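Local structure of CDP-glucose 4,6-dehydratase (Salmonella enterica subsp. enterica serovar Typhi, 1WVG) at residues D210-F215 with D277-L282. The protein catalyses the NAD(+)-dependent conversion of CDP-D-glucose to CDP-4-dehydro-6-deoxy-D-glucose and water, a step toward CDP-3,6-dideoxy-D-mannose for the lipopolysaccharide O-antigen. Residues are numbered along the deposited sequence; the frame is centred on the assembly and turned at random.
Sequences DILRSF and DKMVTL. With CXY (cytidine-5'-diphospho-beta-D-xylose), chain D.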
ATOM      1  N   ASP A 210      23.587 -29.849   0.064  1.00 28.37           N
ATOM      2  CA  ASP A 210      23.406 -30.641   1.282  1.00 36.83           C
ATOM      3  C   ASP A 210      22.946 -32.030   0.921  1.00 34.45           C
ATOM      4  O   ASP A 210      23.430 -33.034   1.429  1.00 33.25           O
ATOM      5  CB  ASP A 210      22.359 -30.043   2.274  1.00 43.57           C
ATOM      6  CG  ASP A 210      22.884 -29.044   3.291  1.00 26.75           C
ATOM      7  OD1 ASP A 210      24.001 -28.562   3.266  1.00 34.82           O
ATOM      8  OD2 ASP A 210      22.019 -28.733   4.225  1.00 35.45           O
ATOM      9  N   ILE A 211      21.983 -32.052   0.029  1.00 24.98           N
ATOM     10  CA  ILE A 211      21.407 -33.292  -0.391  1.00 22.29           C
ATOM     11  C   ILE A 211      22.378 -34.151  -1.133  1.00 30.31           C
ATOM     12  O   ILE A 211      22.484 -35.350  -0.889  1.00 30.58           O
ATOM     13  CB  ILE A 211      20.225 -33.043  -1.279  1.00 22.74           C
ATOM     14  CG1 ILE A 211      19.009 -32.621  -0.452  1.00 25.27           C
ATOM     15  CG2 ILE A 211      19.972 -34.343  -1.986  1.00 22.16           C
ATOM     16  CD1 ILE A 211      17.890 -32.015  -1.325  1.00 24.43           C
ATOM     17  N   LEU A 212      23.077 -33.519  -2.059  1.00 28.48           N
ATOM     18  CA  LEU A 212      24.049 -34.220  -2.897  1.00 29.09           C
ATOM     19  C   LEU A 212      25.201 -34.852  -2.116  1.00 31.91           C
ATOM     20  O   LEU A 212      25.690 -35.924  -2.429  1.00 26.78           O
ATOM     21  CB  LEU A 212      24.610 -33.263  -3.972  1.00 28.55           C
ATOM     22  CG  LEU A 212      23.649 -33.013  -5.139  1.00 32.38           C
ATOM     23  CD1 LEU A 212      24.228 -32.050  -6.199  1.00 25.06           C
ATOM     24  CD2 LEU A 212      23.292 -34.348  -5.769  1.00 26.52           C
ATOM     25  N   ARG A 213      25.640 -34.158  -1.083  1.00 35.21           N
ATOM     26  CA  ARG A 213      26.739 -34.587  -0.247  1.00 33.04           C
ATOM     27  C   ARG A 213      26.377 -35.838   0.552  1.00 45.25           C
ATOM     28  O   ARG A 213      27.181 -36.769   0.627  1.00 45.73           O
ATOM     29  CB  ARG A 213      27.196 -33.424   0.643  1.00 24.94           C
ATOM     30  CG  ARG A 213      28.353 -33.766   1.579  1.00 57.72           C
ATOM     31  CD  ARG A 213      27.890 -34.480   2.847  1.00100.00           C
ATOM     32  NE  ARG A 213      28.944 -35.271   3.515  1.00100.00           N
ATOM     33  CZ  ARG A 213      28.741 -36.434   4.155  1.00100.00           C
ATOM     34  NH1 ARG A 213      27.545 -37.033   4.242  1.00100.00           N
ATOM     35  NH2 ARG A 213      29.801 -37.033   4.711  1.00100.00           N
ATOM     36  N   SER A 214      25.169 -35.839   1.146  1.00 34.49           N
ATOM     37  CA  SER A 214      24.656 -36.972   1.917  1.00 29.08           C
ATOM     38  C   SER A 214      24.457 -38.166   1.026  1.00 35.65           C
ATOM     39  O   SER A 214      24.899 -39.278   1.300  1.00 40.36           O
ATOM     40  CB  SER A 214      23.313 -36.631   2.503  1.00 32.96           C
ATOM     41  OG  SER A 214      23.460 -35.473   3.312  1.00 50.43           O
ATOM     42  N   PHE A 215      23.790 -37.929  -0.074  1.00 28.39           N
ATOM     43  CA  PHE A 215      23.582 -39.037  -0.960  1.00 33.84           C
ATOM     44  C   PHE A 215      24.869 -39.730  -1.349  1.00 46.12           C
ATOM     45  O   PHE A 215      25.000 -40.960  -1.314  1.00 38.34           O
ATOM     46  CB  PHE A 215      22.824 -38.601  -2.213  1.00 33.15           C
ATOM     47  CG  PHE A 215      21.370 -38.371  -1.861  1.00 33.80           C
ATOM     48  CD1 PHE A 215      20.950 -38.336  -0.528  1.00 38.77           C
ATOM     49  CD2 PHE A 215      20.413 -38.170  -2.856  1.00 36.99           C
ATOM     50  CE1 PHE A 215      19.615 -38.107  -0.170  1.00 44.06           C
ATOM     51  CE2 PHE A 215      19.076 -37.942  -2.517  1.00 44.58           C
ATOM     52  CZ  PHE A 215      18.670 -37.911  -1.179  1.00 38.89           C
ATOM     53  N   ASP A 277      12.112 -35.253  -1.769  1.00 29.55           N
ATOM     54  CA  ASP A 277      11.471 -36.498  -2.160  1.00 20.40           C
ATOM     55  C   ASP A 277      11.828 -36.882  -3.592  1.00 23.47           C
ATOM     56  O   ASP A 277      12.122 -38.034  -3.984  1.00 23.23           O
ATOM     57  CB  ASP A 277       9.948 -36.410  -1.936  1.00 21.60           C
ATOM     58  CG  ASP A 277       9.518 -36.749  -0.534  1.00 34.39           C
ATOM     59  OD1 ASP A 277      10.266 -37.191   0.315  1.00 37.42           O
ATOM     60  OD2 ASP A 277       8.270 -36.475  -0.295  1.00 32.50           O
ATOM     61  N   LYS A 278      11.815 -35.873  -4.424  1.00 26.06           N
ATOM     62  CA  LYS A 278      12.116 -36.119  -5.823  1.00 26.65           C
ATOM     63  C   LYS A 278      13.574 -36.572  -6.053  1.00 21.68           C
ATOM     64  O   LYS A 278      13.910 -37.503  -6.834  1.00 21.62           O
ATOM     65  CB  LYS A 278      11.736 -34.874  -6.623  1.00 24.90           C
ATOM     66  CG  LYS A 278      11.703 -35.163  -8.123  1.00 42.81           C
ATOM     67  CD  LYS A 278      10.868 -36.384  -8.504  1.00 78.19           C
ATOM     68  CE  LYS A 278       9.747 -36.081  -9.492  1.00 91.08           C
ATOM     69  NZ  LYS A 278       8.461 -36.699  -9.133  1.00 94.09           N
ATOM     70  N   MET A 279      14.435 -35.833  -5.355  1.00 25.49           N
ATOM     71  CA  MET A 279      15.858 -36.054  -5.375  1.00 26.96           C
ATOM     72  C   MET A 279      16.150 -37.509  -4.940  1.00 36.78           C
ATOM     73  O   MET A 279      16.891 -38.247  -5.608  1.00 31.61           O
ATOM     74  CB  MET A 279      16.548 -34.982  -4.494  1.00 30.01           C
ATOM     75  CG  MET A 279      16.639 -33.604  -5.179  1.00 32.99           C
ATOM     76  SD  MET A 279      17.676 -33.667  -6.693  1.00 37.28           S
ATOM     77  CE  MET A 279      19.295 -33.360  -5.925  1.00 34.30           C
ATOM     78  N   VAL A 280      15.520 -37.943  -3.824  1.00 35.03           N
ATOM     79  CA  VAL A 280      15.657 -39.312  -3.306  1.00 35.92           C
ATOM     80  C   VAL A 280      15.405 -40.292  -4.448  1.00 42.44           C
ATOM     81  O   VAL A 280      16.162 -41.217  -4.778  1.00 40.72           O
ATOM     82  CB  VAL A 280      14.659 -39.556  -2.157  1.00 33.61           C
ATOM     83  CG1 VAL A 280      14.285 -41.036  -2.040  1.00 23.48           C
ATOM     84  CG2 VAL A 280      15.137 -38.953  -0.816  1.00 26.57           C
ATOM     85  N   THR A 281      14.297 -40.021  -5.098  1.00 34.10           N
ATOM     86  CA  THR A 281      13.879 -40.808  -6.213  1.00 29.94           C
ATOM     87  C   THR A 281      14.872 -40.787  -7.374  1.00 42.30           C
ATOM     88  O   THR A 281      15.184 -41.822  -7.961  1.00 35.12           O
ATOM     89  CB  THR A 281      12.525 -40.234  -6.629  1.00 39.28           C
ATOM     90  OG1 THR A 281      11.549 -40.667  -5.703  1.00 43.61           O
ATOM     91  CG2 THR A 281      12.197 -40.644  -8.057  1.00 42.60           C
ATOM     92  N   LEU A 282      15.335 -39.583  -7.717  1.00 30.69           N
ATOM     93  CA  LEU A 282      16.253 -39.380  -8.799  1.00 27.24           C
ATOM     94  C   LEU A 282      17.564 -40.079  -8.554  1.00 38.02           C
ATOM     95  O   LEU A 282      18.170 -40.632  -9.467  1.00 28.00           O
ATOM     96  CB  LEU A 282      16.508 -37.875  -8.837  1.00 26.92           C
ATOM     97  CG  LEU A 282      15.410 -37.208  -9.637  1.00 33.31           C
ATOM     98  CD1 LEU A 282      15.766 -35.738  -9.848  1.00 34.38           C
ATOM     99  CD2 LEU A 282      15.347 -37.885 -10.999  1.00 39.79           C
TER
HETATM  100  O1B CXY D 401      16.954 -19.636   0.451  1.00 29.16           O
HETATM  101  PB  CXY D 401      18.402 -19.699   0.896  1.00 28.73           P
HETATM  102  O2B CXY D 401      18.603 -19.475   2.372  1.00 25.77           O
HETATM  103  O1' CXY D 401      19.284 -18.606   0.041  1.00 29.67           O
HETATM  104  O3A CXY D 401      18.703 -21.124   0.379  1.00 26.46           O
HETATM  105  PA  CXY D 401      18.992 -22.539   1.167  1.00 28.73           P
HETATM  106  O1A CXY D 401      19.289 -23.520   0.088  1.00 18.54           O
HETATM  107  O2A CXY D 401      20.072 -22.382   2.163  1.00 23.86           O
HETATM  108  O5D CXY D 401      17.604 -22.776   1.911  1.00 35.02           O
HETATM  109  C5D CXY D 401      16.489 -23.226   1.128  1.00 35.54           C
HETATM  110  C4D CXY D 401      15.423 -23.740   2.065  1.00 27.79           C
HETATM  111  O4D CXY D 401      15.723 -25.128   2.353  1.00 23.69           O
HETATM  112  C3D CXY D 401      15.241 -23.020   3.400  1.00 19.35           C
HETATM  113  O3D CXY D 401      13.859 -22.958   3.908  1.00 26.15           O
HETATM  114  C2D CXY D 401      16.140 -23.924   4.262  1.00 18.82           C
HETATM  115  O2D CXY D 401      15.761 -23.773   5.633  1.00 26.64           O
HETATM  116  C1D CXY D 401      15.742 -25.285   3.740  1.00 25.69           C
HETATM  117  N1  CXY D 401      16.701 -26.346   4.063  1.00 22.25           N
HETATM  118  C6  CXY D 401      18.005 -26.273   3.602  1.00 32.21           C
HETATM  119  C5  CXY D 401      18.894 -27.204   3.845  1.00 41.10           C
HETATM  120  C4  CXY D 401      18.571 -28.348   4.626  1.00 39.91           C
HETATM  121  N3  CXY D 401      17.233 -28.378   5.054  1.00 18.64           N
HETATM  122  C2  CXY D 401      16.264 -27.417   4.818  1.00 32.34           C
HETATM  123  N4  CXY D 401      19.341 -29.251   4.932  1.00 28.90           N
HETATM  124  O2  CXY D 401      15.109 -27.499   5.250  1.00 24.87           O
HETATM  125  C1' CXY D 401      19.740 -19.100  -1.206  1.00 32.29           C
HETATM  126  C2' CXY D 401      21.134 -18.552  -1.388  1.00 33.86           C
HETATM  127  C3' CXY D 401      21.006 -17.041  -1.401  1.00 26.04           C
HETATM  128  C4' CXY D 401      20.090 -16.597  -2.541  1.00 20.22           C
HETATM  129  C5' CXY D 401      18.735 -17.278  -2.407  1.00 17.17           C
HETATM  130  O2' CXY D 401      22.004 -18.928  -0.299  1.00 26.37           O
HETATM  131  O3' CXY D 401      22.297 -16.456  -1.649  1.00 21.96           O
HETATM  132  O4' CXY D 401      19.952 -15.178  -2.535  1.00 28.08           O
HETATM  133  O5' CXY D 401      18.888 -18.699  -2.323  1.00 29.32           O
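M279 reaches from helix 272-283 to helix 207-216 and touches both I211 and L212 with its terminal methyl, CE lying 4.1 Å from I211 CG2 and from L212 CD2. The thioether chain is bent at both chi2 and chi3, and these two turns carry the methyl across to the aliphatic branches, which it meets at a slant. One turn further along, F215 reaches back the other way. Its ring points an edge at the M279-V280 peptide, with M279 C and V280 N close to the ring plane and M279 O 3.8 Å from F215 CE2. At the ring tip, F215 CZ meets V280 CG2 at 3.7 Å, the two side chains running nearly perpendicular. I211 CG2 also lies over one face of the F215 ring, 3.7 Å above its plane and toward the rim, a contact within the helix that backs the ring. The contact is thus wholly apolar between side chains, and the axes of segments 210-215 and 277-282 approach to 11.1 Å and cross at -36°.

On another side of helix 207-216, D210 accepts a hydrogen bond from the cytosine amino group of CDP-xylose, CXY N4 to OD2 at 2.8 Å and nearly straight (165°), consistent with recognition of that amino group. S214 OG donates a hydrogen bond to D210 O, 3.1 Å away and one turn back along the helix.

Outward, V221 of strand 221-223 packs against I211, S214 and F215, while the ring of W283 meets that of F215 with planes inclined about 60°. Helix 322-337 borders both partners, H333 touching L212 and L326 touching M279, so the two helices, this third one and the short strand pack together beside the cytidine end of the nucleotide-sugar pocket.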